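Local coordinates for galactose mutarotase related enzyme (Lactobacillus casei, PDB 3Q1N), which probably binds carbohydrate and may act as an isomerase of the aldose 1-epimerase (galactose mutarotase) family, at residues 202-207 with 244-249. Sequence-based numbering, arbitrary orientation.
Sequences LLDGGL and PEHKKA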
ATOM      1  N   LEU A 202       8.692  18.192  -0.787  1.00 25.33           N
ATOM      2  CA  LEU A 202       7.736  17.438  -1.595  1.00 25.15           C
ATOM      3  C   LEU A 202       6.608  16.865  -0.712  1.00 24.60           C
ATOM      4  O   LEU A 202       5.412  17.010  -1.020  1.00 24.05           O
ATOM      5  CB  LEU A 202       8.433  16.279  -2.319  1.00 24.75           C
ATOM      6  CG  LEU A 202       7.534  15.320  -3.141  1.00 25.10           C
ATOM      7  CD1 LEU A 202       6.878  16.031  -4.336  1.00 25.06           C
ATOM      8  CD2 LEU A 202       8.298  14.043  -3.564  1.00 25.03           C
ATOM      9  N   LEU A 203       6.980  16.181   0.361  1.00 23.83           N
ATOM     10  CA  LEU A 203       5.988  15.313   1.046  1.00 23.57           C
ATOM     11  C   LEU A 203       5.104  16.015   2.084  1.00 24.21           C
ATOM     12  O   LEU A 203       4.075  15.469   2.482  1.00 24.18           O
ATOM     13  CB  LEU A 203       6.685  14.082   1.657  1.00 22.69           C
ATOM     14  CG  LEU A 203       7.318  13.167   0.602  1.00 21.82           C
ATOM     15  CD1 LEU A 203       8.253  12.175   1.270  1.00 20.73           C
ATOM     16  CD2 LEU A 203       6.236  12.455  -0.272  1.00 19.18           C
ATOM     17  N   ASP A 204       5.492  17.201   2.518  1.00 25.71           N
ATOM     18  CA  ASP A 204       4.760  17.903   3.577  1.00 26.84           C
ATOM     19  C   ASP A 204       3.367  18.298   3.159  1.00 27.18           C
ATOM     20  O   ASP A 204       2.510  18.511   4.024  1.00 28.47           O
ATOM     21  CB  ASP A 204       5.552  19.123   4.081  1.00 27.69           C
ATOM     22  CG  ASP A 204       6.614  18.747   5.119  1.00 29.13           C
ATOM     23  OD1 ASP A 204       6.638  17.591   5.560  1.00 32.19           O
ATOM     24  OD2 ASP A 204       7.460  19.585   5.487  1.00 32.01           O
ATOM     25  N   GLY A 205       3.116  18.359   1.851  1.00 27.17           N
ATOM     26  CA  GLY A 205       1.793  18.657   1.306  1.00 27.65           C
ATOM     27  C   GLY A 205       0.874  17.453   1.170  1.00 27.34           C
ATOM     28  O   GLY A 205      -0.219  17.552   0.579  1.00 28.73           O
ATOM     29  N   GLY A 206       1.311  16.302   1.676  1.00 25.65           N
ATOM     30  CA  GLY A 206       0.491  15.114   1.641  1.00 24.38           C
ATOM     31  C   GLY A 206       1.002  14.065   0.703  1.00 23.14           C
ATOM     32  O   GLY A 206       2.011  14.248  -0.010  1.00 22.69           O
ATOM     33  N   LEU A 207       0.298  12.947   0.718  1.00 20.95           N
ATOM     34  CA  LEU A 207       0.626  11.802  -0.112  1.00 20.20           C
ATOM     35  C   LEU A 207       0.819  12.176  -1.616  1.00 19.51           C
ATOM     36  O   LEU A 207       0.092  13.022  -2.161  1.00 20.18           O
ATOM     37  CB  LEU A 207      -0.463  10.742   0.045  1.00 19.94           C
ATOM     38  CG  LEU A 207      -1.846  10.950  -0.582  1.00 21.56           C
ATOM     39  CD1 LEU A 207      -2.653   9.675  -0.398  1.00 20.53           C
ATOM     40  CD2 LEU A 207      -2.611  12.180  -0.015  1.00 22.79           C
ATOM     41  N   PRO A 244       4.915  11.210   7.378  1.00 21.00           N
ATOM     42  CA  PRO A 244       4.138  12.132   8.208  1.00 22.07           C
ATOM     43  C   PRO A 244       4.489  13.607   7.967  1.00 23.41           C
ATOM     44  O   PRO A 244       5.664  14.027   8.063  1.00 23.04           O
ATOM     45  CB  PRO A 244       4.524  11.721   9.624  1.00 21.83           C
ATOM     46  CG  PRO A 244       4.736  10.217   9.514  1.00 22.20           C
ATOM     47  CD  PRO A 244       5.363  10.023   8.137  1.00 20.62           C
ATOM     48  N   GLU A 245       3.430  14.371   7.683  1.00 24.74           N
ATOM     49  CA  GLU A 245       3.553  15.747   7.242  0.50 26.08           C
ATOM     50  C   GLU A 245       3.997  16.646   8.396  1.00 27.09           C
ATOM     51  O   GLU A 245       3.519  16.517   9.526  1.00 27.27           O
ATOM     52  CB  GLU A 245       2.227  16.234   6.658  0.50 26.22           C
ATOM     53  CG  GLU A 245       1.678  15.373   5.511  0.50 27.28           C
ATOM     54  CD  GLU A 245       0.492  14.499   5.919  0.50 28.79           C
ATOM     55  OE1 GLU A 245       0.652  13.574   6.755  0.50 30.41           O
ATOM     56  OE2 GLU A 245      -0.610  14.736   5.386  0.50 31.19           O
ATOM     57  N   HIS A 246       4.934  17.540   8.107  1.00 28.48           N
ATOM     58  CA  HIS A 246       5.487  18.493   9.080  1.00 30.50           C
ATOM     59  C   HIS A 246       6.145  17.841  10.291  1.00 30.16           C
ATOM     60  O   HIS A 246       6.277  18.450  11.329  1.00 31.66           O
ATOM     61  CB  HIS A 246       4.414  19.537   9.471  1.00 31.43           C
ATOM     62  CG  HIS A 246       3.858  20.263   8.288  1.00 33.94           C
ATOM     63  ND1 HIS A 246       4.584  21.211   7.594  1.00 37.87           N
ATOM     64  CD2 HIS A 246       2.681  20.127   7.628  1.00 37.17           C
ATOM     65  CE1 HIS A 246       3.870  21.637   6.565  1.00 38.57           C
ATOM     66  NE2 HIS A 246       2.712  20.995   6.563  1.00 38.35           N
ATOM     67  N   LYS A 247       6.550  16.578  10.144  1.00 29.40           N
ATOM     68  CA  LYS A 247       7.312  15.862  11.161  0.50 28.77           C
ATOM     69  C   LYS A 247       8.625  15.429  10.516  1.00 28.04           C
ATOM     70  O   LYS A 247       8.790  15.544   9.303  1.00 28.45           O
ATOM     71  CB  LYS A 247       6.547  14.641  11.661  0.50 28.53           C
ATOM     72  CG  LYS A 247       5.081  14.906  11.997  0.50 28.84           C
ATOM     73  CD  LYS A 247       4.604  13.945  13.090  0.50 30.19           C
ATOM     74  CE  LYS A 247       3.164  14.226  13.551  0.50 30.81           C
ATOM     75  NZ  LYS A 247       2.572  13.062  14.269  0.50 30.65           N
ATOM     76  N   LYS A 248       9.551  14.955  11.324  1.00 27.00           N
ATOM     77  CA  LYS A 248      10.835  14.455  10.841  0.50 26.57           C
ATOM     78  C   LYS A 248      10.912  12.920  11.071  1.00 25.11           C
ATOM     79  O   LYS A 248      11.808  12.434  11.772  1.00 24.95           O
ATOM     80  CB  LYS A 248      11.978  15.189  11.565  0.50 27.41           C
ATOM     81  CG  LYS A 248      11.855  16.739  11.599  0.50 29.61           C
ATOM     82  CD  LYS A 248      13.006  17.469  10.895  0.50 32.01           C
ATOM     83  CE  LYS A 248      13.263  18.880  11.511  0.50 34.04           C
ATOM     84  NZ  LYS A 248      14.522  19.041  12.369  1.00 34.54           N
ATOM     85  N   ALA A 249       9.994  12.167  10.467  1.00 23.52           N
ATOM     86  CA  ALA A 249       9.975  10.730  10.649  1.00 22.53           C
ATOM     87  C   ALA A 249      11.147  10.112   9.892  1.00 21.47           C
ATOM     88  O   ALA A 249      11.427  10.526   8.772  1.00 21.68           O
ATOM     89  CB  ALA A 249       8.669  10.134  10.157  1.00 21.87           C
TER
HETATM   90  O   HOH W   1       8.711  18.477   7.685  1.00 41.50           O
HETATM   91  O   HOH W   2      -1.285  12.497   3.322  1.00 26.00           O
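Asp204 and His246 meet by a hydrogen bond and a stack, between two tight turns. A single direct hydrogen bond joins the segments. His246 N donates to Asp204 OD1 at 3.1 Å, with an N-H...O angle of 160°. The donor lies well above the carboxylate plane, 72° out of it. The same aspartate also stacks on the histidine side chain. Its CB sits over one ring face, offset toward the rim, and makes a CH-pi contact 4.2 Å from the ring centroid of His246. The carboxylate and ring planes are 30° apart. Asp204 CG lies beside its own backbone N, anti to the carbonyl carbon, which sets OD1 against the His246 N-H while CB lies over the ring. An alanine here would probably leave the His246 backbone N-H without its acceptor in this contact, and the water at OD2 without its carboxylate partner.

Each segment is a reversal of the chain. Leu203 to Gly206 form a type I turn that follows on from the short helix, closed by Gly206 N to Leu203 O at 3.0 Å. Pro244 to Lys247 form a type II turn in the loop between the antiparallel strands 238-242 and 251-258 of the mutarotase-like beta fold. Leu203 also packs on Ile241 and Val208.

Glu245 CB and CG pack against backbone oxygens. Glu245 CB is 3.5 Å from Asp204 O. The glutamate has two conformers; in the one described here its chain bends at chi2 and takes OE2 toward Gly206.

Two waters bridge the segments. One donates to Asp204 OD2 and, weakly, to Lys247 O. The other accepts from Leu207 N and, in this conformer of the glutamate, donates to Glu245 OE2 at 3.1 Å. Glu245 OE1 here accepts a weak hydrogen bond from Trp242 NE1.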